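Local coordinates for protein tannase (Fusobacterium nucleatum subsp. nucleatum ATCC 25586, PDB 6YQ4) that acts as a tannase that detoxifies gallotannins, probably as a serine-type ester hydrolase with the alpha/beta-hydrolase fold, at residues D45-N50 with I136-A141; K107-A112 with W488-V493; Y145-D150 with R197-A202; G179-Y184 with M424-S429. All blocks are in the same frame, centred on the assembly; numbering follows the deposited sequence.

Overall arrangement
Interactions 1 to 3 gather round the mixed sheet at the heart of what is probably an alpha/beta-hydrolase fold. Strands 48-54 and 110-114, neighbours in that sheet, carry the first segments of interactions 1 and 2, whose centres lie about 21 Å apart. Helix 134-148 serves both interaction 1 and interaction 3, about 13 Å apart between centres, and interaction 3 ends beside the bound magnesium ion. The centre of interaction 4 lies about 16 Å from that of interaction 3; it joins the loop between helices 167-177 and 185-191 to the one before strand 435-439. Along the chain, 107-112 and 488-493 enclose interactions 3 and 4, which cross each other, so the C-terminal helix comes back to strand 110-114.

Interaction 1 (D45-N50 with I136-A141); sequences DYQNMN and IVDLKA
Q47 turns its CG anti to its own carbonyl carbon (chi1 -57°) and then runs extended to the amide, which carries NE2 out to the carboxylate of D138. D138 has its CG placed the same way about its own first torsion, with the CA-CB bond aimed at the loop, and the two side chains cross at about a right angle. The link is a single hydrogen bond: NE2 of Q47 donates to OD2 of D138 over 2.8 Å with an N-H...O angle of 160°. The acceptor lies close to the amide plane of Q47, while the donor comes to the syn side of OD2 yet 34° out of the carboxylate plane. Behind the amide, the Q47 chain itself rests against the acid, CG lying 3.6 Å from D138 OD2 and 3.8 Å from D138 OD1.

Both residues are buried, and their polar ends are held from several sides. OE1 of Q47 takes the backbone N-H groups of I42 and D43, which fixes the amide's orientation and leaves NE2 facing the helix. OD1 of D138 forms a salt bridge with R117; this positive neighbour would be expected to keep the acid ionised in its buried setting. Q47 is also the centre of an inverse gamma turn, the kink from which the chain passes into strand 48-54.

In the fold, the contact ties the lead-in to that strand to helix 134-148, which lies against the sheet. Helix 185-191 closes in through I191, touching Q47 and V137, while helix 167-177 covers I136 and L139.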
# COMPACT_ATOMS: atom_id res chain seq x y z
N ASP A 45 -4.38 -0.97 -22.28
CA ASP A 45 -4.39 -2.27 -21.60
C ASP A 45 -4.44 -2.11 -20.09
O ASP A 45 -4.94 -2.99 -19.39
CB ASP A 45 -3.17 -3.09 -21.98
CG ASP A 45 -3.05 -3.30 -23.46
OD1 ASP A 45 -1.91 -3.23 -23.95
OD2 ASP A 45 -4.08 -3.54 -24.12
N TYR A 46 -3.91 -1.00 -19.58
CA TYR A 46 -3.79 -0.76 -18.15
C TYR A 46 -4.75 0.29 -17.64
O TYR A 46 -5.37 0.07 -16.60
CB TYR A 46 -2.34 -0.40 -17.81
CG TYR A 46 -1.53 -1.67 -17.80
CD1 TYR A 46 -1.64 -2.55 -16.73
CD2 TYR A 46 -0.75 -2.06 -18.91
CE1 TYR A 46 -0.98 -3.75 -16.72
CE2 TYR A 46 -0.07 -3.28 -18.90
CZ TYR A 46 -0.20 -4.12 -17.80
OH TYR A 46 0.45 -5.33 -17.70
N GLN A 47 -4.94 1.39 -18.36
CA GLN A 47 -5.88 2.42 -17.95
C GLN A 47 -7.30 2.05 -18.35
O GLN A 47 -7.97 2.82 -19.04
CB GLN A 47 -5.51 3.77 -18.56
CG GLN A 47 -4.10 4.26 -18.23
CD GLN A 47 -3.77 5.58 -18.94
OE1 GLN A 47 -3.65 5.62 -20.17
NE2 GLN A 47 -3.65 6.66 -18.16
N ASN A 48 -7.77 0.88 -17.94
CA ASN A 48 -9.18 0.53 -18.03
C ASN A 48 -9.63 -0.06 -16.70
O ASN A 48 -8.82 -0.40 -15.84
CB ASN A 48 -9.45 -0.44 -19.17
CG ASN A 48 -8.87 -1.80 -18.91
OD1 ASN A 48 -9.40 -2.57 -18.10
ND2 ASN A 48 -7.78 -2.13 -19.61
N MET A 49 -10.95 -0.20 -16.54
CA MET A 49 -11.55 -0.61 -15.28
C MET A 49 -12.73 -1.55 -15.50
O MET A 49 -13.54 -1.35 -16.41
CB MET A 49 -12.00 0.62 -14.50
CG MET A 49 -12.87 0.33 -13.31
SD MET A 49 -13.16 1.86 -12.36
CE MET A 49 -13.71 2.97 -13.66
N ASN A 50 -12.84 -2.56 -14.64
CA ASN A 50 -13.96 -3.50 -14.62
C ASN A 50 -14.92 -3.12 -13.51
O ASN A 50 -14.50 -2.91 -12.36
CB ASN A 50 -13.49 -4.93 -14.37
CG ASN A 50 -12.65 -5.47 -15.49
OD1 ASN A 50 -12.80 -5.07 -16.64
ND2 ASN A 50 -11.75 -6.39 -15.17
N ILE A 136 -0.74 6.64 -9.34
CA ILE A 136 -1.68 7.36 -8.47
C ILE A 136 -2.59 8.22 -9.34
O ILE A 136 -3.78 8.38 -9.02
CB ILE A 136 -0.95 8.17 -7.37
CG1 ILE A 136 -1.97 8.84 -6.45
CG2 ILE A 136 0.00 9.23 -7.90
CD1 ILE A 136 -2.87 7.83 -5.77
N VAL A 137 -2.10 8.69 -10.48
CA VAL A 137 -2.94 9.47 -11.38
C VAL A 137 -4.02 8.59 -11.99
O VAL A 137 -5.18 9.01 -12.13
CB VAL A 137 -2.07 10.13 -12.46
CG1 VAL A 137 -2.95 10.65 -13.62
CG2 VAL A 137 -1.24 11.25 -11.84
N ASP A 138 -3.69 7.34 -12.32
CA ASP A 138 -4.69 6.45 -12.91
C ASP A 138 -5.81 6.15 -11.92
O ASP A 138 -6.99 6.22 -12.27
CB ASP A 138 -4.03 5.15 -13.41
CG ASP A 138 -3.15 5.37 -14.67
OD1 ASP A 138 -2.27 4.52 -14.95
OD2 ASP A 138 -3.33 6.37 -15.39
N LEU A 139 -5.45 5.86 -10.66
CA LEU A 139 -6.46 5.58 -9.63
C LEU A 139 -7.36 6.79 -9.39
O LEU A 139 -8.58 6.64 -9.23
CB LEU A 139 -5.78 5.15 -8.32
CG LEU A 139 -5.04 3.81 -8.32
CD1 LEU A 139 -4.86 3.27 -6.92
CD2 LEU A 139 -5.75 2.79 -9.22
N LYS A 140 -6.77 8.00 -9.32
CA LYS A 140 -7.57 9.21 -9.19
C LYS A 140 -8.52 9.36 -10.37
O LYS A 140 -9.72 9.62 -10.20
CB LYS A 140 -6.65 10.44 -9.08
CG LYS A 140 -5.94 10.54 -7.73
CD LYS A 140 -4.84 11.60 -7.73
CE LYS A 140 -4.27 11.75 -6.32
NZ LYS A 140 -5.26 12.40 -5.38
N ALA A 141 -8.01 9.14 -11.58
CA ALA A 141 -8.80 9.27 -12.80
C ALA A 141 -9.95 8.29 -12.84
O ALA A 141 -11.02 8.61 -13.38
CB ALA A 141 -7.89 9.07 -14.00

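Interaction 2 (K107-A112 with W488-V493); sequences KGYVVA and WIDNVV
Y109, D490 and I489 carry this contact, in which the C-terminal helix 482-493 packs beside the start of strand 110-114, one of the central strands of what is probably an alpha/beta-hydrolase fold. Y109 gives up the most surface. Its CG stands anti to the carbonyl carbon (chi1 -65°), which sends the ring toward the helix with the hydroxyl leading. That hydroxyl donates a hydrogen bond to OD1 of D490, modelled at 2.4 Å between Y109 OH and D490 OD1, a length so short that its exact value is doubtful. The carboxylate oxygen comes in at the ring edge near its plane, and ring and carboxylate are turned 30° from each other. Y66 adds a weak hydrogen bond from its own hydroxyl to the same oxygen.

The ring is boxed in by other aromatics: Y66 and F486 each meet it edge-to-face, and A104 of helix 100-106 touches it as well. K107 CB lies in the ring plane, beside CD1 and CE1; its NZ is 6.1 Å from D490 OD2, too far for a salt bridge, though the positive charge may slightly favour the ionised acid. Just before Y109, G108 has a positive phi and closes the preceding helix with a Schellman motif.

I489 brings its CG2 branch up to the hydroxyl end obliquely, neither over the face nor at the edge, with I489 CG2 3.4 Å from CE2 of Y109.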
# COMPACT_ATOMS: atom_id res chain seq x y z
N LYS A 107 -21.64 -9.57 -0.35
CA LYS A 107 -22.08 -8.64 0.68
C LYS A 107 -22.88 -7.47 0.13
O LYS A 107 -23.27 -6.58 0.90
CB LYS A 107 -20.87 -8.13 1.47
CG LYS A 107 -20.30 -9.14 2.45
CD LYS A 107 -21.38 -9.51 3.49
CE LYS A 107 -21.15 -10.88 4.09
NZ LYS A 107 -19.73 -11.02 4.48
N GLY A 108 -23.12 -7.41 -1.18
CA GLY A 108 -23.94 -6.36 -1.74
C GLY A 108 -23.22 -5.10 -2.17
O GLY A 108 -23.89 -4.09 -2.43
N TYR A 109 -21.89 -5.11 -2.25
CA TYR A 109 -21.14 -3.96 -2.76
C TYR A 109 -21.14 -3.94 -4.29
O TYR A 109 -21.12 -4.98 -4.94
CB TYR A 109 -19.69 -3.98 -2.28
CG TYR A 109 -19.56 -3.83 -0.80
CD1 TYR A 109 -19.79 -4.90 0.05
CD2 TYR A 109 -19.24 -2.61 -0.24
CE1 TYR A 109 -19.70 -4.75 1.42
CE2 TYR A 109 -19.15 -2.45 1.13
CZ TYR A 109 -19.38 -3.52 1.96
OH TYR A 109 -19.29 -3.36 3.32
N VAL A 110 -21.16 -2.74 -4.85
CA VAL A 110 -20.73 -2.56 -6.23
C VAL A 110 -19.20 -2.62 -6.27
O VAL A 110 -18.51 -2.10 -5.38
CB VAL A 110 -21.27 -1.25 -6.81
CG1 VAL A 110 -20.50 -0.85 -8.06
CG2 VAL A 110 -22.74 -1.38 -7.14
N VAL A 111 -18.66 -3.28 -7.28
CA VAL A 111 -17.22 -3.44 -7.40
C VAL A 111 -16.76 -2.69 -8.64
O VAL A 111 -17.22 -2.96 -9.75
CB VAL A 111 -16.82 -4.92 -7.49
CG1 VAL A 111 -15.32 -5.04 -7.77
CG2 VAL A 111 -17.19 -5.61 -6.19
N ALA A 112 -15.86 -1.72 -8.43
CA ALA A 112 -15.15 -1.04 -9.51
C ALA A 112 -13.68 -1.30 -9.26
O ALA A 112 -13.15 -0.89 -8.22
CB ALA A 112 -15.47 0.45 -9.55
N TRP A 488 -15.37 -4.50 9.10
CA TRP A 488 -14.95 -3.11 9.27
C TRP A 488 -15.64 -2.19 8.27
O TRP A 488 -16.11 -1.11 8.64
CB TRP A 488 -13.43 -3.02 9.14
CG TRP A 488 -12.89 -1.64 9.26
CD1 TRP A 488 -12.67 -0.95 10.41
CD2 TRP A 488 -12.51 -0.77 8.19
NE1 TRP A 488 -12.17 0.30 10.13
CE2 TRP A 488 -12.06 0.44 8.78
CE3 TRP A 488 -12.50 -0.89 6.80
CZ2 TRP A 488 -11.62 1.52 8.02
CZ3 TRP A 488 -12.04 0.18 6.05
CH2 TRP A 488 -11.61 1.37 6.66
N ILE A 489 -15.71 -2.60 7.00
CA ILE A 489 -16.32 -1.75 5.98
C ILE A 489 -17.80 -1.56 6.27
O ILE A 489 -18.33 -0.44 6.22
CB ILE A 489 -16.11 -2.33 4.57
CG1 ILE A 489 -14.65 -2.43 4.19
CG2 ILE A 489 -16.87 -1.50 3.53
CD1 ILE A 489 -14.45 -3.01 2.82
N ASP A 490 -18.51 -2.66 6.56
CA ASP A 490 -19.91 -2.56 6.95
C ASP A 490 -20.10 -1.59 8.12
O ASP A 490 -21.00 -0.74 8.10
CB ASP A 490 -20.47 -3.95 7.33
CG ASP A 490 -20.98 -4.73 6.13
OD1 ASP A 490 -20.55 -4.45 4.99
OD2 ASP A 490 -21.84 -5.62 6.31
N ASN A 491 -19.24 -1.70 9.14
CA ASN A 491 -19.37 -0.84 10.31
C ASN A 491 -19.08 0.61 9.96
O ASN A 491 -19.81 1.52 10.36
CB ASN A 491 -18.44 -1.29 11.42
CG ASN A 491 -18.56 -0.42 12.64
OD1 ASN A 491 -19.61 -0.43 13.29
ND2 ASN A 491 -17.52 0.34 12.95
N VAL A 492 -18.00 0.83 9.20
CA VAL A 492 -17.60 2.17 8.81
C VAL A 492 -18.64 2.83 7.90
O VAL A 492 -18.89 4.05 7.99
CB VAL A 492 -16.20 2.03 8.17
CG1 VAL A 492 -15.91 3.13 7.19
CG2 VAL A 492 -15.14 1.93 9.27
N VAL A 493 -19.31 2.04 7.06
CA VAL A 493 -20.34 2.57 6.17
C VAL A 493 -21.60 2.95 6.94
O VAL A 493 -22.38 3.79 6.48
CB VAL A 493 -20.62 1.54 5.06
CG1 VAL A 493 -21.94 1.81 4.38
CG2 VAL A 493 -19.47 1.52 4.05

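Interaction 3 (Y145-D150 with R197-A202). With MG (magnesium ion), chain E.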
# COMPACT_ATOMS: atom_id res chain seq x y z
N TYR A 145 -14.04 9.14 -12.87
CA TYR A 145 -15.01 8.45 -13.71
C TYR A 145 -16.21 7.96 -12.90
O TYR A 145 -17.36 8.09 -13.33
CB TYR A 145 -14.33 7.27 -14.42
CG TYR A 145 -15.25 6.44 -15.29
CD1 TYR A 145 -15.32 6.67 -16.66
CD2 TYR A 145 -16.03 5.43 -14.74
CE1 TYR A 145 -16.15 5.93 -17.46
CE2 TYR A 145 -16.87 4.68 -15.53
CZ TYR A 145 -16.92 4.93 -16.90
OH TYR A 145 -17.77 4.19 -17.68
N LEU A 146 -15.95 7.36 -11.73
CA LEU A 146 -17.04 6.91 -10.87
C LEU A 146 -17.96 8.06 -10.47
O LEU A 146 -19.19 7.90 -10.50
CB LEU A 146 -16.49 6.24 -9.62
CG LEU A 146 -15.72 4.95 -9.89
CD1 LEU A 146 -15.39 4.27 -8.56
CD2 LEU A 146 -16.51 4.04 -10.78
N TYR A 147 -17.39 9.22 -10.10
CA TYR A 147 -18.23 10.36 -9.70
C TYR A 147 -19.03 10.90 -10.88
O TYR A 147 -20.22 11.18 -10.75
CB TYR A 147 -17.37 11.48 -9.09
CG TYR A 147 -17.09 11.26 -7.62
CD1 TYR A 147 -18.10 11.36 -6.67
CD2 TYR A 147 -15.81 10.94 -7.19
CE1 TYR A 147 -17.84 11.16 -5.32
CE2 TYR A 147 -15.53 10.74 -5.83
CZ TYR A 147 -16.55 10.84 -4.90
OH TYR A 147 -16.27 10.63 -3.57
N LEU A 148 -18.38 11.05 -12.04
CA LEU A 148 -19.06 11.56 -13.24
C LEU A 148 -20.27 10.72 -13.60
O LEU A 148 -21.27 11.26 -14.10
CB LEU A 148 -18.07 11.60 -14.40
CG LEU A 148 -18.61 12.27 -15.68
CD1 LEU A 148 -17.80 13.48 -16.09
CD2 LEU A 148 -18.64 11.27 -16.81
N ASN A 149 -20.23 9.42 -13.35
CA ASN A 149 -21.31 8.51 -13.73
C ASN A 149 -22.15 8.07 -12.55
O ASN A 149 -22.86 7.07 -12.66
CB ASN A 149 -20.76 7.27 -14.41
CG ASN A 149 -20.17 7.56 -15.75
OD1 ASN A 149 -20.89 7.80 -16.71
ND2 ASN A 149 -18.85 7.53 -15.83
N ASP A 150 -22.04 8.76 -11.41
CA ASP A 150 -22.75 8.31 -10.21
C ASP A 150 -24.26 8.27 -10.45
O ASP A 150 -24.93 7.31 -10.05
CB ASP A 150 -22.41 9.22 -9.03
CG ASP A 150 -22.86 8.64 -7.69
OD1 ASP A 150 -22.89 9.39 -6.69
OD2 ASP A 150 -23.19 7.43 -7.64
N ARG A 197 -13.98 14.77 -9.17
CA ARG A 197 -13.24 14.75 -7.91
C ARG A 197 -12.70 13.35 -7.66
O ARG A 197 -13.15 12.37 -8.27
CB ARG A 197 -14.10 15.21 -6.73
CG ARG A 197 -15.38 14.41 -6.51
CD ARG A 197 -16.17 15.06 -5.38
NE ARG A 197 -16.69 14.09 -4.42
CZ ARG A 197 -17.34 14.41 -3.30
NH1 ARG A 197 -17.57 15.68 -3.01
NH2 ARG A 197 -17.76 13.45 -2.47
N ASP A 198 -11.71 13.27 -6.75
CA ASP A 198 -11.03 12.00 -6.50
C ASP A 198 -10.88 11.66 -5.02
O ASP A 198 -10.19 10.69 -4.68
CB ASP A 198 -9.66 11.99 -7.20
CG ASP A 198 -8.82 13.21 -6.86
OD1 ASP A 198 -8.59 13.45 -5.66
OD2 ASP A 198 -8.36 13.92 -7.80
N ASP A 199 -11.53 12.40 -4.12
CA ASP A 199 -11.52 12.01 -2.71
C ASP A 199 -12.35 10.74 -2.51
O ASP A 199 -13.31 10.50 -3.25
CB ASP A 199 -12.04 13.14 -1.83
CG ASP A 199 -13.49 13.45 -2.10
OD1 ASP A 199 -13.81 13.87 -3.23
OD2 ASP A 199 -14.31 13.27 -1.17
N ILE A 200 -11.97 9.92 -1.53
CA ILE A 200 -12.64 8.64 -1.31
C ILE A 200 -13.16 8.56 0.12
O ILE A 200 -12.86 9.39 0.97
CB ILE A 200 -11.74 7.43 -1.63
CG1 ILE A 200 -10.50 7.40 -0.77
CG2 ILE A 200 -11.34 7.44 -3.08
CD1 ILE A 200 -9.83 6.09 -0.78
N PHE A 201 -13.98 7.53 0.37
CA PHE A 201 -14.66 7.42 1.65
C PHE A 201 -13.81 6.73 2.71
O PHE A 201 -13.83 7.15 3.88
CB PHE A 201 -16.00 6.70 1.48
CG PHE A 201 -16.78 6.54 2.77
CD1 PHE A 201 -17.48 7.60 3.32
CD2 PHE A 201 -16.79 5.32 3.44
CE1 PHE A 201 -18.20 7.45 4.54
CE2 PHE A 201 -17.48 5.16 4.64
CZ PHE A 201 -18.20 6.24 5.19
N ALA A 202 -13.05 5.70 2.35
CA ALA A 202 -12.27 4.97 3.33
C ALA A 202 -11.14 4.24 2.62
O ALA A 202 -11.25 3.89 1.45
CB ALA A 202 -13.14 3.98 4.12
MG MG E . -24.81 5.69 -8.13
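Y147 offers one ring face to R197. CG of R197 stands 3.7 Å from the centroid of the Y147 ring, 15° off its normal, a CH-pi contact, and NE of R197 lies over the same ring, nearer its rim, 3.3 Å from Y147 CZ. The arginine chain leaves its backbone with CG between N and the carbonyl carbon, then bends at its third torsion (chi3 -135°). The guanidinium therefore does not lie flat on the ring: the two planes stand 74° apart. From there NH2 of R197 gives only a weak hydrogen bond, 3.4 Å long, to Y147 OH. Round the edge of the ring, in its plane, the backbone O of D199 sits 3.0 Å from Y147 OH.

D199 also steadies the arginine from within its own loop. Its OD1 is 3.1 Å from R197 NE but well out of the guanidinium plane, so this is an attraction of charges without an N-H aimed at the acid. The contact thus pins the end of helix 134-148, in the crossover from strand 110-114 to strand 160-163 of a probable alpha/beta-hydrolase sheet, to the loop entering strand 202-206.

Past Y147 the helix comes undone at N149, whose backbone N and ND2 both donate to Y145 O from opposite faces of its plane. D150 then binds the magnesium ion twice, through its backbone O at 2.5 Å and its OD2 at 2.4 Å; the backbone O atoms of M153 and G155 supply the other protein ligands. D150 OD2 also accepts from the backbone N of A157.

Interaction 4 (G179-Y184 with M424-S429)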
# COMPACT_ATOMS: atom_id res chain seq x y z
N GLY A 179 -6.82 13.60 -1.65
CA GLY A 179 -8.02 13.89 -2.40
C GLY A 179 -8.10 15.32 -2.92
O GLY A 179 -8.14 16.28 -2.13
N ASN A 180 -8.08 15.46 -4.24
CA ASN A 180 -8.24 16.74 -4.94
C ASN A 180 -7.04 17.66 -4.81
O ASN A 180 -7.13 18.83 -5.17
CB ASN A 180 -9.51 17.47 -4.48
CG ASN A 180 -10.71 16.58 -4.57
OD1 ASN A 180 -11.00 16.04 -5.63
ND2 ASN A 180 -11.38 16.39 -3.46
N SER A 181 -5.91 17.16 -4.34
CA SER A 181 -4.71 17.98 -4.34
C SER A 181 -4.41 18.45 -5.76
O SER A 181 -4.55 17.69 -6.72
CB SER A 181 -3.52 17.21 -3.77
OG SER A 181 -2.32 17.78 -4.26
N GLN A 182 -4.02 19.71 -5.87
CA GLN A 182 -3.80 20.32 -7.18
C GLN A 182 -2.58 19.76 -7.90
O GLN A 182 -2.50 19.85 -9.12
CB GLN A 182 -3.66 21.83 -7.03
CG GLN A 182 -4.82 22.47 -6.29
CD GLN A 182 -5.73 23.26 -7.21
OE1 GLN A 182 -6.74 22.75 -7.68
NE2 GLN A 182 -5.36 24.51 -7.48
N ASP A 183 -1.64 19.18 -7.15
CA ASP A 183 -0.42 18.62 -7.74
C ASP A 183 -0.69 17.63 -8.87
O ASP A 183 0.11 17.51 -9.81
CB ASP A 183 0.39 17.91 -6.67
CG ASP A 183 0.72 18.81 -5.50
OD1 ASP A 183 0.22 19.96 -5.47
OD2 ASP A 183 1.48 18.35 -4.62
N TYR A 184 -1.80 16.89 -8.77
CA TYR A 184 -2.10 15.83 -9.71
C TYR A 184 -2.86 16.30 -10.94
O TYR A 184 -2.88 15.59 -11.96
CB TYR A 184 -2.89 14.75 -8.98
CG TYR A 184 -2.19 14.23 -7.75
CD1 TYR A 184 -1.30 13.18 -7.84
CD2 TYR A 184 -2.42 14.78 -6.50
CE1 TYR A 184 -0.64 12.69 -6.72
CE2 TYR A 184 -1.77 14.31 -5.38
CZ TYR A 184 -0.90 13.26 -5.49
OH TYR A 184 -0.25 12.79 -4.37
N MET A 424 2.42 11.16 3.61
CA MET A 424 2.81 11.99 4.75
C MET A 424 2.66 13.48 4.47
O MET A 424 2.23 14.24 5.35
CB MET A 424 4.24 11.68 5.17
CG MET A 424 4.43 10.27 5.69
SD MET A 424 3.37 9.90 7.10
CE MET A 424 4.19 10.93 8.31
N TYR A 425 3.01 13.94 3.26
CA TYR A 425 2.92 15.37 3.00
C TYR A 425 1.50 15.85 2.76
O TYR A 425 1.31 17.04 2.52
CB TYR A 425 3.80 15.76 1.80
CG TYR A 425 5.22 15.30 1.90
CD1 TYR A 425 6.11 15.88 2.79
CD2 TYR A 425 5.67 14.25 1.10
CE1 TYR A 425 7.43 15.45 2.87
CE2 TYR A 425 6.98 13.80 1.18
CZ TYR A 425 7.85 14.40 2.07
OH TYR A 425 9.14 13.95 2.14
N TYR A 426 0.51 14.97 2.80
CA TYR A 426 -0.86 15.36 2.48
C TYR A 426 -1.84 15.19 3.63
O TYR A 426 -2.95 15.71 3.55
CB TYR A 426 -1.37 14.57 1.25
CG TYR A 426 -0.63 14.87 -0.05
CD1 TYR A 426 -1.00 15.93 -0.87
CD2 TYR A 426 0.44 14.08 -0.45
CE1 TYR A 426 -0.34 16.20 -2.06
CE2 TYR A 426 1.12 14.34 -1.63
CZ TYR A 426 0.73 15.40 -2.42
OH TYR A 426 1.42 15.62 -3.59
N ILE A 427 -1.47 14.47 4.67
CA ILE A 427 -2.40 14.16 5.75
C ILE A 427 -2.47 15.34 6.70
O ILE A 427 -1.44 15.77 7.23
CB ILE A 427 -1.96 12.89 6.48
CG1 ILE A 427 -2.07 11.67 5.57
CG2 ILE A 427 -2.81 12.69 7.74
CD1 ILE A 427 -1.35 10.46 6.08
N ASP A 428 -3.68 15.83 6.93
CA ASP A 428 -4.01 17.06 7.65
C ASP A 428 -5.23 16.78 8.51
O ASP A 428 -5.95 15.80 8.29
CB ASP A 428 -4.43 18.19 6.69
CG ASP A 428 -3.46 19.30 6.66
OD1 ASP A 428 -2.43 19.18 7.35
OD2 ASP A 428 -3.75 20.28 5.94
N SER A 429 -5.53 17.71 9.42
CA SER A 429 -6.82 17.62 10.07
C SER A 429 -7.95 17.81 9.06
O SER A 429 -9.07 17.36 9.31
CB SER A 429 -6.92 18.61 11.24
OG SER A 429 -7.19 19.93 10.83
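Y426 lies with its phenol end against the far end of the Y184 ring, the two side chains coming from opposite directions. The rings are neither stacked nor edge-to-face: centroids are 5.8 Å apart and the planes differ by 38°. CE2 of Y184 is 4.0 Å from CZ of Y426, and Y184 OH lies obliquely to the Y426 ring, 3.4 Å from its CE2. The hydroxyl of Y184 has its firm partner elsewhere, in the backbone O of M420 at the end of helix 415-420.

The firm polar link is with D183. Y426 OH donates to D183 OD2 over 2.9 Å, reaching that oxygen on its anti side and 32° out of the carboxylate plane; ring and carboxylate are steeply inclined to each other. S181 fills the next position along the edge of the Y426 ring, with its OG 3.4 Å from Y426 CE1. That OG stands anti to its own backbone N (chi1 156°) and accepts the N-H of D183, an ST turn that orders the chain just where it enters the short 3-10 turn of 182-184.

The contact joins the loop between helices 167-177 and 185-191 to the loop leading into strand 435-439. Helix 415-420 covers it through K419 and M420, both touching Y426, while K140 of helix 134-148 makes a cation-pi contact with Y184.

Chemically, a phenol donating to the acid is consistent with an ionised D183 and a neutral tyrosine, and the long, weak ion pair from K419 to the same oxygen would probably favour the same state.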